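Side-chain contacts in conserved protein with 2 CBS domains (Pyrobaculum aerophilum, PDB 2RIH), which binds AMP through two CBS domains paired in a Bateman module, consistent with a role as a nucleotide sensor: residues T21-I24 against R25-A28; A28-L31 against A32-V36; V53-E56 against R57-L60; A92-K95 against M96-H99; V106-K109 against N110-V114. All coordinates share one frame; numbering follows the deposited sequence. Where two conformers were deposited one is given.

Contact 1: T21-I24 against R25-A28; sequences TATI and REVA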
loop_
_atom_site.group_PDB
_atom_site.type_symbol
_atom_site.label_atom_id
_atom_site.label_comp_id
_atom_site.label_asym_id
_atom_site.label_seq_id
_atom_site.Cartn_x
_atom_site.Cartn_y
_atom_site.Cartn_z
ATOM N N THR A 21 19.129 -5.085 -13.103
ATOM C CA THR A 21 20.358 -5.023 -12.300
ATOM C C THR A 21 20.286 -3.999 -11.160
ATOM O O THR A 21 21.237 -3.864 -10.383
ATOM C CB THR A 21 21.556 -4.620 -13.188
ATOM O OG1 THR A 21 21.190 -3.479 -13.975
ATOM C CG2 THR A 21 21.963 -5.757 -14.119
ATOM N N ALA A 22 19.171 -3.270 -11.069
ATOM C CA ALA A 22 18.996 -2.238 -10.046
ATOM C C ALA A 22 19.232 -2.762 -8.624
ATOM O O ALA A 22 18.958 -3.928 -8.310
ATOM C CB ALA A 22 17.591 -1.621 -10.149
ATOM N N THR A 23 19.735 -1.888 -7.760
ATOM C CA THR A 23 19.888 -2.233 -6.358
ATOM C C THR A 23 18.578 -1.946 -5.645
ATOM O O THR A 23 17.709 -1.265 -6.180
ATOM C CB THR A 23 21.018 -1.446 -5.679
ATOM O OG1 THR A 23 20.660 -0.058 -5.584
ATOM C CG2 THR A 23 22.332 -1.620 -6.447
ATOM N N ILE A 24 18.461 -2.456 -4.428
ATOM C CA ILE A 24 17.275 -2.239 -3.611
ATOM C C ILE A 24 17.048 -0.754 -3.313
ATOM O O ILE A 24 15.917 -0.276 -3.380
ATOM C CB ILE A 24 17.347 -3.026 -2.274
ATOM C CG1 ILE A 24 17.349 -4.540 -2.545
ATOM C CG2 ILE A 24 16.180 -2.611 -1.356
ATOM C CD1 ILE A 24 17.649 -5.360 -1.337
ATOM N N ARG A 25 18.113 -0.038 -2.972
ATOM C CA ARG A 25 17.998 1.385 -2.655
ATOM C C ARG A 25 17.708 2.236 -3.891
ATOM O O ARG A 25 17.069 3.283 -3.777
ATOM C CB ARG A 25 19.261 1.912 -1.953
ATOM C CG ARG A 25 18.990 3.183 -1.140
ATOM C CD ARG A 25 20.202 3.690 -0.394
ATOM N NE ARG A 25 20.882 2.651 0.378
ATOM C CZ ARG A 25 20.624 2.309 1.642
ATOM N NH1 ARG A 25 19.667 2.902 2.340
ATOM N NH2 ARG A 25 21.338 1.352 2.218
ATOM N N GLU A 26 18.195 1.808 -5.057
ATOM C CA GLU A 26 17.876 2.497 -6.310
ATOM C C GLU A 26 16.374 2.455 -6.563
ATOM O O GLU A 26 15.776 3.477 -6.914
ATOM C CB GLU A 26 18.646 1.904 -7.494
ATOM C CG GLU A 26 20.098 2.356 -7.545
ATOM C CD GLU A 26 20.949 1.542 -8.501
ATOM O OE1 GLU A 26 20.447 0.558 -9.077
ATOM O OE2 GLU A 26 22.135 1.889 -8.674
ATOM N N VAL A 27 15.775 1.278 -6.366
ATOM C CA VAL A 27 14.326 1.112 -6.489
ATOM C C VAL A 27 13.589 1.998 -5.487
ATOM O O VAL A 27 12.658 2.712 -5.852
ATOM C CB VAL A 27 13.892 -0.359 -6.281
ATOM C CG1 VAL A 27 12.345 -0.467 -6.176
ATOM C CG2 VAL A 27 14.449 -1.236 -7.399
ATOM N N ALA A 28 14.006 1.934 -4.227
ATOM C CA ALA A 28 13.441 2.771 -3.171
ATOM C C ALA A 28 13.508 4.259 -3.487
ATOM O O ALA A 28 12.556 4.985 -3.224
ATOM C CB ALA A 28 14.135 2.486 -1.839
#
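Thr23 places OG1 between its own backbone N and carbonyl carbon (chi1 68°), facing the first helical turn, and Glu26 keeps CG beside its own backbone N (chi1 -78°) before running out extended, which carries its carboxylate back to Thr23. The two side chains cross, and each takes up a backbone N-H of the other. Glu26 N donates to Thr23 OG1 over 3.1 Å. In return Thr23 N donates to Glu26 OE1 over 2.9 Å in a nearly straight bond (167°) that meets the oxygen from above the carboxylate plane. Glu26 OE1 also lies 3.3 Å from Ala22 CA, while Glu26 CG comes within 3.2 Å of Thr23 OG1, so the methylene part of the glutamate fits closely against the hydroxyl. This reciprocal pair is a capping box, with Thr23 as N-cap of helix 24-34 in the first CBS domain. A carboxylate at this end of a helix would probably interact favourably with the helix dipole. Regular helical bonding starts at once, Val27 N reaching Thr23 O over 3.2 Å and Ala28 N reaching Ile24 O over 3.0 Å. On the buried side Val27 CG2 meets Ala22 CB at 4.2 Å, and Val27 continues onto Ala39 and Leu41 of strand 38-43. Arg25 leads away from the cap to a salt bridge with Asp70 and a hydrogen bond to the carbonyl of Val63 of the second subunit.

Contact 2: A28-L31 against A32-V36; sequences ATEL and AKNRV. With SO4 (sulfate ion), chain H.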
loop_
_atom_site.group_PDB
_atom_site.type_symbol
_atom_site.label_atom_id
_atom_site.label_comp_id
_atom_site.label_asym_id
_atom_site.label_seq_id
_atom_site.Cartn_x
_atom_site.Cartn_y
_atom_site.Cartn_z
ATOM N N ALA A 28 14.006 1.934 -4.227
ATOM C CA ALA A 28 13.441 2.771 -3.171
ATOM C C ALA A 28 13.508 4.259 -3.487
ATOM O O ALA A 28 12.556 4.985 -3.224
ATOM C CB ALA A 28 14.135 2.486 -1.839
ATOM N N THR A 29 14.629 4.706 -4.048
ATOM C CA THR A 29 14.823 6.117 -4.404
ATOM C C THR A 29 13.831 6.559 -5.481
ATOM O O THR A 29 13.168 7.604 -5.346
ATOM C CB THR A 29 16.274 6.373 -4.871
ATOM O OG1 THR A 29 17.174 6.069 -3.794
ATOM C CG2 THR A 29 16.479 7.830 -5.328
ATOM N N GLU A 30 13.693 5.749 -6.526
ATOM C CA GLU A 30 12.788 6.087 -7.619
ATOM C C GLU A 30 11.326 6.059 -7.192
ATOM O O GLU A 30 10.548 6.921 -7.589
ATOM C CB GLU A 30 13.016 5.175 -8.824
ATOM C CG GLU A 30 14.396 5.294 -9.433
ATOM C CD GLU A 30 14.806 6.720 -9.740
ATOM O OE1 GLU A 30 15.937 7.101 -9.374
ATOM O OE2 GLU A 30 14.003 7.454 -10.342
ATOM N N LEU A 31 10.958 5.076 -6.377
ATOM C CA LEU A 31 9.599 5.004 -5.830
ATOM C C LEU A 31 9.284 6.195 -4.915
ATOM O O LEU A 31 8.201 6.782 -4.999
ATOM C CB LEU A 31 9.398 3.701 -5.058
ATOM C CG LEU A 31 9.264 2.400 -5.859
ATOM C CD1 LEU A 31 9.090 1.244 -4.881
ATOM C CD2 LEU A 31 8.102 2.473 -6.857
ATOM N N ALA A 32 10.224 6.539 -4.037
ATOM C CA ALA A 32 10.061 7.675 -3.123
ATOM C C ALA A 32 9.847 8.976 -3.900
ATOM O O ALA A 32 8.955 9.756 -3.581
ATOM C CB ALA A 32 11.281 7.807 -2.202
ATOM N N LYS A 33 10.685 9.178 -4.916
ATOM C CA LYS A 33 10.631 10.332 -5.821
ATOM C C LYS A 33 9.288 10.494 -6.551
ATOM O O LYS A 33 8.730 11.590 -6.616
ATOM C CB LYS A 33 11.776 10.183 -6.831
ATOM C CG LYS A 33 11.808 11.148 -8.006
ATOM C CD LYS A 33 13.102 10.902 -8.781
ATOM C CE LYS A 33 12.955 11.099 -10.273
ATOM N NZ LYS A 33 14.075 10.400 -10.995
ATOM N N ASN A 34 8.777 9.393 -7.089
ATOM C CA ASN A 34 7.527 9.398 -7.846
ATOM C C ASN A 34 6.268 9.230 -6.998
ATOM O O ASN A 34 5.148 9.339 -7.514
ATOM C CB ASN A 34 7.600 8.341 -8.945
ATOM C CG ASN A 34 8.551 8.739 -10.047
ATOM O OD1 ASN A 34 8.168 9.458 -10.975
ATOM N ND2 ASN A 34 9.803 8.308 -9.941
ATOM N N ARG A 35 6.461 8.982 -5.701
ATOM C CA ARG A 35 5.372 8.845 -4.730
ATOM C C ARG A 35 4.388 7.745 -5.109
ATOM O O ARG A 35 3.167 7.932 -5.054
ATOM C CB ARG A 35 4.652 10.190 -4.525
ATOM C CG ARG A 35 5.607 11.344 -4.266
ATOM C CD ARG A 35 5.130 12.292 -3.171
ATOM N NE ARG A 35 6.284 12.954 -2.552
ATOM C CZ ARG A 35 6.416 13.231 -1.255
ATOM N NH1 ARG A 35 5.474 12.896 -0.371
ATOM N NH2 ARG A 35 7.518 13.832 -0.830
ATOM N N VAL A 36 4.939 6.599 -5.510
ATOM C CA VAL A 36 4.153 5.412 -5.835
ATOM C C VAL A 36 4.825 4.220 -5.161
ATOM O O VAL A 36 5.935 4.343 -4.647
ATOM C CB VAL A 36 3.991 5.194 -7.360
ATOM C CG1 VAL A 36 3.150 6.326 -7.964
ATOM C CG2 VAL A 36 5.366 5.060 -8.067
HETATM S S SO4 H . 3.323 9.754 -0.406
HETATM O O1 SO4 H . 3.656 9.544 1.006
HETATM O O2 SO4 H . 2.200 8.914 -0.813
HETATM O O3 SO4 H . 2.948 11.152 -0.605
HETATM O O4 SO4 H . 4.483 9.413 -1.218
#
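The C-terminal end of helix 24-34, the crossover helix of a beta-alpha-beta unit, is finished here by Glu30 and Leu31 acting on the residues that follow. Glu30 O is gripped twice by Asn34: its backbone N lies at 3.1 Å, and its ND2 reaches the same oxygen over 2.8 Å in a nearly straight bond (170°). The two donors arrive from opposite faces of the carbonyl plane, and the oxygen lies in the plane of the Asn34 amide. Alongside, Glu30 bends at chi2 and runs beside Lys33, offering the syn lone pair of OE2 to Lys33 NZ in a salt bridge of 3.0 Å. Arg35 leaves the helix with positive phi, and its NH1 donates to sulfate O3 over 3.1 Å, the anion lying at the guanidinium edge; Arg57 and Arg61 of the second subunit hold the same sulfate. The chain then turns back, so that Val36 N makes a weak bond of 3.3 Å to Leu31 O. Leu31 CD2 and Val36 CG2 meet at 4.0 Å, their side chains crossing at about a right angle. With a further weak bond from Arg35 N to Ala32 O, positive phi and an apolar pair across the turn, this ending has the pattern of a Schellman motif.

Contact 3: V53-E56 against R57-L60; sequences VVSE and RDIL. With SO4 (sulfate ion), chain C; SO4 (sulfate ion), chain F.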
loop_
_atom_site.group_PDB
_atom_site.type_symbol
_atom_site.label_atom_id
_atom_site.label_comp_id
_atom_site.label_asym_id
_atom_site.label_seq_id
_atom_site.Cartn_x
_atom_site.Cartn_y
_atom_site.Cartn_z
ATOM N N VAL A 53 8.793 -7.303 -10.446
ATOM C CA VAL A 53 8.305 -6.140 -9.728
ATOM C C VAL A 53 8.858 -6.121 -8.305
ATOM O O VAL A 53 9.087 -7.175 -7.694
ATOM C CB VAL A 53 6.750 -6.072 -9.707
ATOM C CG1 VAL A 53 6.219 -5.974 -11.133
ATOM C CG2 VAL A 53 6.124 -7.277 -8.963
ATOM N N VAL A 54 9.087 -4.908 -7.809
ATOM C CA VAL A 54 9.495 -4.663 -6.438
ATOM C C VAL A 54 8.593 -3.578 -5.870
ATOM O O VAL A 54 8.533 -2.472 -6.406
ATOM C CB VAL A 54 10.965 -4.182 -6.350
ATOM C CG1 VAL A 54 11.372 -3.955 -4.894
ATOM C CG2 VAL A 54 11.891 -5.187 -7.010
ATOM N N SER A 55 7.865 -3.901 -4.806
ATOM C CA SER A 55 7.037 -2.906 -4.143
ATOM C C SER A 55 7.663 -2.479 -2.826
ATOM O O SER A 55 8.606 -3.105 -2.331
ATOM C CB SER A 55 5.632 -3.441 -3.904
ATOM O OG SER A 55 5.668 -4.526 -3.009
ATOM N N GLU A 56 7.135 -1.393 -2.281
ATOM C CA GLU A 56 7.497 -0.910 -0.956
ATOM C C GLU A 56 7.331 -2.000 0.105
ATOM O O GLU A 56 8.027 -1.997 1.124
ATOM C CB GLU A 56 6.653 0.318 -0.603
ATOM C CG GLU A 56 5.164 0.080 -0.571
ATOM C CD GLU A 56 4.368 1.366 -0.504
ATOM O OE1 GLU A 56 3.270 1.403 -1.078
ATOM O OE2 GLU A 56 4.837 2.338 0.108
ATOM N N ARG A 57 6.407 -2.926 -0.138
ATOM C CA ARG A 57 6.235 -4.073 0.736
ATOM C C ARG A 57 7.432 -5.023 0.724
ATOM O O ARG A 57 7.796 -5.584 1.761
ATOM C CB ARG A 57 4.969 -4.838 0.379
ATOM C CG ARG A 57 4.735 -5.980 1.341
ATOM C CD ARG A 57 3.279 -6.196 1.635
ATOM N NE ARG A 57 2.680 -5.014 2.247
ATOM C CZ ARG A 57 1.436 -4.976 2.708
ATOM N NH1 ARG A 57 0.669 -6.057 2.660
ATOM N NH2 ARG A 57 0.968 -3.854 3.222
ATOM N N ASP A 58 8.029 -5.216 -0.449
ATOM C CA ASP A 58 9.228 -6.043 -0.570
ATOM C C ASP A 58 10.416 -5.355 0.102
ATOM O O ASP A 58 11.239 -5.998 0.755
ATOM C CB ASP A 58 9.540 -6.329 -2.042
ATOM C CG ASP A 58 8.436 -7.122 -2.731
ATOM O OD1 ASP A 58 8.033 -8.197 -2.219
ATOM O OD2 ASP A 58 7.977 -6.668 -3.794
ATOM N N ILE A 59 10.498 -4.041 -0.068
ATOM C CA ILE A 59 11.530 -3.241 0.585
ATOM C C ILE A 59 11.354 -3.282 2.112
ATOM O O ILE A 59 12.338 -3.357 2.859
ATOM C CB ILE A 59 11.514 -1.797 0.030
ATOM C CG1 ILE A 59 12.027 -1.815 -1.422
ATOM C CG2 ILE A 59 12.345 -0.851 0.927
ATOM C CD1 ILE A 59 11.652 -0.607 -2.258
ATOM N N LEU A 60 10.100 -3.243 2.566
ATOM C CA LEU A 60 9.778 -3.348 3.982
ATOM C C LEU A 60 10.367 -4.641 4.564
ATOM O O LEU A 60 11.019 -4.626 5.610
ATOM C CB LEU A 60 8.251 -3.333 4.169
ATOM C CG LEU A 60 7.666 -3.300 5.580
ATOM C CD1 LEU A 60 7.721 -1.890 6.129
ATOM C CD2 LEU A 60 6.210 -3.797 5.577
HETATM S S SO4 C . 1.863 -4.552 -3.067
HETATM O O1 SO4 C . 0.826 -5.133 -2.223
HETATM O O2 SO4 C . 1.346 -4.443 -4.432
HETATM O O3 SO4 C . 2.221 -3.210 -2.616
HETATM O O4 SO4 C . 3.017 -5.422 -3.022
HETATM S S SO4 F . -2.864 -3.327 3.751
HETATM O O1 SO4 F . -2.578 -2.671 5.021
HETATM O O2 SO4 F . -4.142 -4.014 3.827
HETATM O O3 SO4 F . -2.937 -2.341 2.695
HETATM O O4 SO4 F . -1.819 -4.287 3.467
#
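Ser55 N points straight at Asp58 OD2 (2.9 Å, 179°), meeting it on the anti side of the carboxylate, while Ser55 OG accepts only weakly from Arg57 N at 3.4 Å. The hydroxyl donates to O4 of a sulfate over 2.8 Å, an anion also bound by Arg102 and His103. Arg57 holds CG anti to its backbone N (chi1 -176°) and bends at chi2 and chi3, which leads the guanidinium off to another sulfate: NH2 gives a 2.8 Å bond and NH1 a weak one to the same O4, which lies in plane at the guanidinium edge. The same sulfate is also hydrogen-bonded by Gly37, His103, Ser118 and Arg120 of the second subunit. Ser55, where strand 50-55 gives way to helix 56-64, is the N-cap and forms a capping box with Asp58. Ser55 and Asp58 belong to one AMP site and Arg57 to another, so the sulfates may mimic nucleotide phosphates. With alanine at Asp58, Ser55 N is likely to lose its acceptor and Asn78 ND2 its carboxylate mate. The carboxylate of Glu56 goes to salt bridges with Arg57 and Arg102 of the second subunit, and Glu56 O accepts from Leu60 N over 2.8 Å in the first helical turn. Beneath the cap, Val54 CG1 touches Ile59 CG1 at 4.1 Å, the two side chains at about a right angle.

Contact 4: A92-K95 against M96-H99; sequences AAEK and MRRH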
loop_
_atom_site.group_PDB
_atom_site.type_symbol
_atom_site.label_atom_id
_atom_site.label_comp_id
_atom_site.label_asym_id
_atom_site.label_seq_id
_atom_site.Cartn_x
_atom_site.Cartn_y
_atom_site.Cartn_z
ATOM N N ALA A 92 -8.610 -6.173 -13.212
ATOM C CA ALA A 92 -7.483 -5.751 -12.365
ATOM C C ALA A 92 -7.799 -5.960 -10.889
ATOM O O ALA A 92 -6.985 -6.525 -10.152
ATOM C CB ALA A 92 -7.123 -4.299 -12.624
ATOM N N ALA A 93 -8.980 -5.502 -10.472
ATOM C CA ALA A 93 -9.453 -5.673 -9.103
ATOM C C ALA A 93 -9.426 -7.140 -8.688
ATOM O O ALA A 93 -8.935 -7.472 -7.616
ATOM C CB ALA A 93 -10.868 -5.117 -8.951
ATOM N N GLU A 94 -9.955 -8.009 -9.547
ATOM C CA GLU A 94 -9.964 -9.446 -9.283
ATOM C C GLU A 94 -8.544 -10.011 -9.143
ATOM O O GLU A 94 -8.263 -10.758 -8.201
ATOM C CB GLU A 94 -10.746 -10.187 -10.375
ATOM C CG GLU A 94 -11.173 -11.596 -9.994
ATOM C CD GLU A 94 -12.021 -11.647 -8.725
ATOM O OE1 GLU A 94 -12.760 -10.672 -8.432
ATOM O OE2 GLU A 94 -11.943 -12.673 -8.016
ATOM N N LYS A 95 -7.646 -9.641 -10.052
ATOM C CA LYS A 95 -6.244 -10.070 -9.940
ATOM C C LYS A 95 -5.604 -9.581 -8.636
ATOM O O LYS A 95 -4.856 -10.319 -8.000
ATOM C CB LYS A 95 -5.398 -9.630 -11.149
ATOM C CG LYS A 95 -5.582 -10.510 -12.384
ATOM C CD LYS A 95 -4.249 -10.910 -13.007
ATOM C CE LYS A 95 -4.427 -11.905 -14.157
ATOM N NZ LYS A 95 -3.186 -12.726 -14.401
ATOM N N MET A 96 -5.896 -8.347 -8.233
ATOM C CA MET A 96 -5.391 -7.840 -6.961
ATOM C C MET A 96 -5.916 -8.680 -5.804
ATOM O O MET A 96 -5.151 -9.069 -4.928
ATOM C CB MET A 96 -5.781 -6.378 -6.742
ATOM C CG MET A 96 -4.991 -5.414 -7.564
ATOM S SD MET A 96 -5.525 -3.732 -7.281
ATOM C CE MET A 96 -4.893 -2.994 -8.783
ATOM N N ARG A 97 -7.223 -8.946 -5.813
ATOM C CA ARG A 97 -7.876 -9.741 -4.767
ATOM C C ARG A 97 -7.325 -11.162 -4.699
ATOM O O ARG A 97 -6.978 -11.652 -3.622
ATOM C CB ARG A 97 -9.402 -9.795 -4.987
ATOM C CG ARG A 97 -10.139 -10.745 -4.025
ATOM C CD ARG A 97 -11.669 -10.630 -4.096
ATOM N NE ARG A 97 -12.296 -11.549 -5.052
ATOM C CZ ARG A 97 -12.568 -12.839 -4.825
ATOM N NH1 ARG A 97 -12.256 -13.420 -3.671
ATOM N NH2 ARG A 97 -13.151 -13.566 -5.770
ATOM N N ARG A 98 -7.252 -11.818 -5.853
ATOM C CA ARG A 98 -6.860 -13.229 -5.918
ATOM C C ARG A 98 -5.371 -13.473 -5.681
ATOM O O ARG A 98 -4.992 -14.553 -5.257
ATOM C CB ARG A 98 -7.299 -13.859 -7.248
ATOM C CG ARG A 98 -8.810 -13.846 -7.507
ATOM C CD ARG A 98 -9.627 -14.378 -6.330
ATOM N NE ARG A 98 -9.077 -15.609 -5.754
ATOM C CZ ARG A 98 -9.417 -16.847 -6.096
ATOM N NH1 ARG A 98 -10.332 -17.081 -7.042
ATOM N NH2 ARG A 98 -8.833 -17.875 -5.485
ATOM N N HIS A 99 -4.531 -12.486 -5.956
ATOM C CA HIS A 99 -3.093 -12.619 -5.694
ATOM C C HIS A 99 -2.641 -11.918 -4.413
ATOM O O HIS A 99 -1.462 -11.963 -4.080
ATOM C CB HIS A 99 -2.284 -12.136 -6.898
ATOM C CG HIS A 99 -2.391 -13.048 -8.080
ATOM N ND1 HIS A 99 -1.475 -14.045 -8.334
ATOM C CD2 HIS A 99 -3.328 -13.141 -9.055
ATOM C CE1 HIS A 99 -1.829 -14.697 -9.428
ATOM N NE2 HIS A 99 -2.954 -14.172 -9.880
#
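Glu94 works at both its ends: its backbone O receives Arg98 N over 2.8 Å, nearly along the C=O axis, and its OE2 lies 2.7 Å from Arg97 NH2 in a salt bridge. The latter pairing is doubtful in detail, since its angle is poor (121°) and Arg97 has two conformers. Glu94 has CG anti to its backbone N (chi1 -162°) and then bends at chi2, which lays it side by side with Arg97, the carboxylate and guanidinium planes being 68° apart in this conformer. Arg98 runs along the same carboxylate with its aliphatic part, CD standing 3.3 Å from Glu94 OE2. Such pairing between residues three and four apart follows from the pitch of helix 89-99, which crosses between the parallel strands 82-84 and 103-107 of the second CBS domain. One turn on, His99 N donates to Lys95 O over 3.0 Å, and the same oxygen sits in plane at the edge of the imidazole, 3.4 Å from His99 CD2. On the buried side Met96 N reaches Ala92 O over 2.9 Å. Its extended side chain packs onto Val104, Ile119 and Leu122 of its own chain and onto Phe124 of the second subunit.

Contact 5: V106-K109 against N110-V114; sequences VVNK and NGELV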
loop_
_atom_site.group_PDB
_atom_site.type_symbol
_atom_site.label_atom_id
_atom_site.label_comp_id
_atom_site.label_asym_id
_atom_site.label_seq_id
_atom_site.Cartn_x
_atom_site.Cartn_y
_atom_site.Cartn_z
ATOM N N VAL A 106 0.284 -2.958 -15.969
ATOM C CA VAL A 106 -0.524 -2.844 -17.178
ATOM C C VAL A 106 0.384 -2.945 -18.394
ATOM O O VAL A 106 1.355 -2.203 -18.514
ATOM C CB VAL A 106 -1.314 -1.511 -17.236
ATOM C CG1 VAL A 106 -2.215 -1.476 -18.455
ATOM C CG2 VAL A 106 -2.145 -1.314 -15.965
ATOM N N VAL A 107 0.062 -3.870 -19.292
ATOM C CA VAL A 107 0.827 -4.068 -20.517
ATOM C C VAL A 107 -0.108 -4.006 -21.723
ATOM O O VAL A 107 -1.331 -4.083 -21.574
ATOM C CB VAL A 107 1.605 -5.409 -20.499
ATOM C CG1 VAL A 107 2.643 -5.415 -19.367
ATOM C CG2 VAL A 107 0.652 -6.608 -20.378
ATOM N N ASN A 108 0.467 -3.813 -22.907
ATOM C CA ASN A 108 -0.307 -3.838 -24.141
ATOM C C ASN A 108 -0.276 -5.233 -24.759
ATOM O O ASN A 108 0.388 -6.131 -24.234
ATOM C CB ASN A 108 0.178 -2.761 -25.129
ATOM C CG ASN A 108 1.614 -2.962 -25.595
ATOM O OD1 ASN A 108 2.152 -4.075 -25.587
ATOM N ND2 ASN A 108 2.234 -1.872 -26.037
ATOM N N LYS A 109 -0.997 -5.403 -25.867
ATOM C CA LYS A 109 -1.088 -6.689 -26.586
ATOM C C LYS A 109 0.270 -7.271 -26.998
ATOM O O LYS A 109 0.384 -8.480 -27.231
ATOM C CB LYS A 109 -1.976 -6.544 -27.829
ATOM C CG LYS A 109 -1.520 -5.449 -28.786
ATOM C CD LYS A 109 -2.304 -5.440 -30.076
ATOM C CE LYS A 109 -1.948 -4.211 -30.907
ATOM N NZ LYS A 109 -0.508 -4.181 -31.334
ATOM N N ASN A 110 1.285 -6.411 -27.097
ATOM C CA ASN A 110 2.644 -6.829 -27.440
ATOM C C ASN A 110 3.532 -7.058 -26.212
ATOM O O ASN A 110 4.746 -7.240 -26.345
ATOM C CB ASN A 110 3.288 -5.805 -28.386
ATOM C CG ASN A 110 2.664 -5.815 -29.773
ATOM O OD1 ASN A 110 1.934 -6.739 -30.135
ATOM N ND2 ASN A 110 2.964 -4.791 -30.564
ATOM N N GLY A 111 2.924 -7.041 -25.025
ATOM C CA GLY A 111 3.625 -7.335 -23.773
ATOM C C GLY A 111 4.494 -6.213 -23.244
ATOM O O GLY A 111 5.268 -6.412 -22.309
ATOM N N GLU A 112 4.363 -5.028 -23.826
ATOM C CA GLU A 112 5.158 -3.880 -23.406
ATOM C C GLU A 112 4.494 -3.199 -22.220
ATOM O O GLU A 112 3.267 -3.183 -22.107
ATOM C CB GLU A 112 5.325 -2.895 -24.564
ATOM C CG GLU A 112 6.019 -3.508 -25.775
ATOM C CD GLU A 112 5.889 -2.674 -27.035
ATOM O OE1 GLU A 112 4.964 -1.839 -27.128
ATOM O OE2 GLU A 112 6.716 -2.871 -27.943
ATOM N N LEU A 113 5.322 -2.651 -21.337
ATOM C CA LEU A 113 4.854 -1.921 -20.165
ATOM C C LEU A 113 4.137 -0.635 -20.567
ATOM O O LEU A 113 4.683 0.181 -21.298
ATOM C CB LEU A 113 6.041 -1.588 -19.265
ATOM C CG LEU A 113 5.797 -0.775 -17.996
ATOM C CD1 LEU A 113 4.903 -1.517 -17.007
ATOM C CD2 LEU A 113 7.140 -0.451 -17.378
ATOM N N VAL A 114 2.907 -0.477 -20.087
ATOM C CA VAL A 114 2.119 0.725 -20.307
ATOM C C VAL A 114 2.071 1.545 -19.014
ATOM O O VAL A 114 2.237 2.762 -19.012
ATOM C CB VAL A 114 0.675 0.354 -20.726
ATOM C CG1 VAL A 114 -0.135 1.616 -21.036
ATOM C CG2 VAL A 114 0.696 -0.577 -21.931
#
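Asn108 OD1 is gripped by two backbone N-H groups, one within the turn and one just past it: Glu112 N lies at 3.0 Å, well above the carbonyl plane of the amide, and Asn110 N at 2.9 Å in a weak, bent bond. The other end of the amide is engaged too, ND2 donating to Glu112 OE1 over 2.9 Å. That bond is nearly straight (173°) and lies in the amide plane, although it meets the carboxylate on its anti side with the two flat groups turned 46° apart. The amide is in place because CG stands between the backbone N and the carbonyl carbon (chi1 63°), which tips it over the turn. The weak bond from Asn110 N to Asn108 OD1 closes an Asx turn, superposed on a type I beta turn from Asn108 to Gly111 in which Gly111 N donates to Asn108 O over 2.8 Å. Gly111 has positive phi, a conformation that favours glycine. Were Asn108 cut back to alanine, Glu112 N would probably lack its acceptor and the Glu112 carboxylate the amide that holds it. Asn108 N returns a bond of 3.0 Å to Glu112 O, and beyond it Val107 and Leu113 form a non-hydrogen-bonded antiparallel pair with their CA atoms 4.6 Å apart. Val114 N then donates to Val106 O over 2.8 Å. This hairpin joins strands 103-107 and 113-118. Strand 103-107 is flanked on its other side by the parallel strand 82-84, and Leu113 reaches Pro15 and the backbone of Lys48 in the first CBS domain.

In the fold
The contacts run along the chain in order, contacts 1 to 3 in the first CBS domain and 4 and 5 in the second. Contacts 1 and 2 share Ala28 and mark the start and finish of helix 24-34, their centres about 11 Å apart. Contact 3, on the strand-to-helix junction 53-60, packs against both through Ile59, about 10 and 11 Å between centres. In the second domain contact 4 lies on helix 89-99 and contact 5 on the hairpin after it, about 18 Å between centres. Contacts 1 and 4, about 26 Å between centres, lie on opposite sides of the chain's centre. Contacts 1 to 4 touch the second subunit, and contact 3 carries AMP-binding residues at the dimer interface.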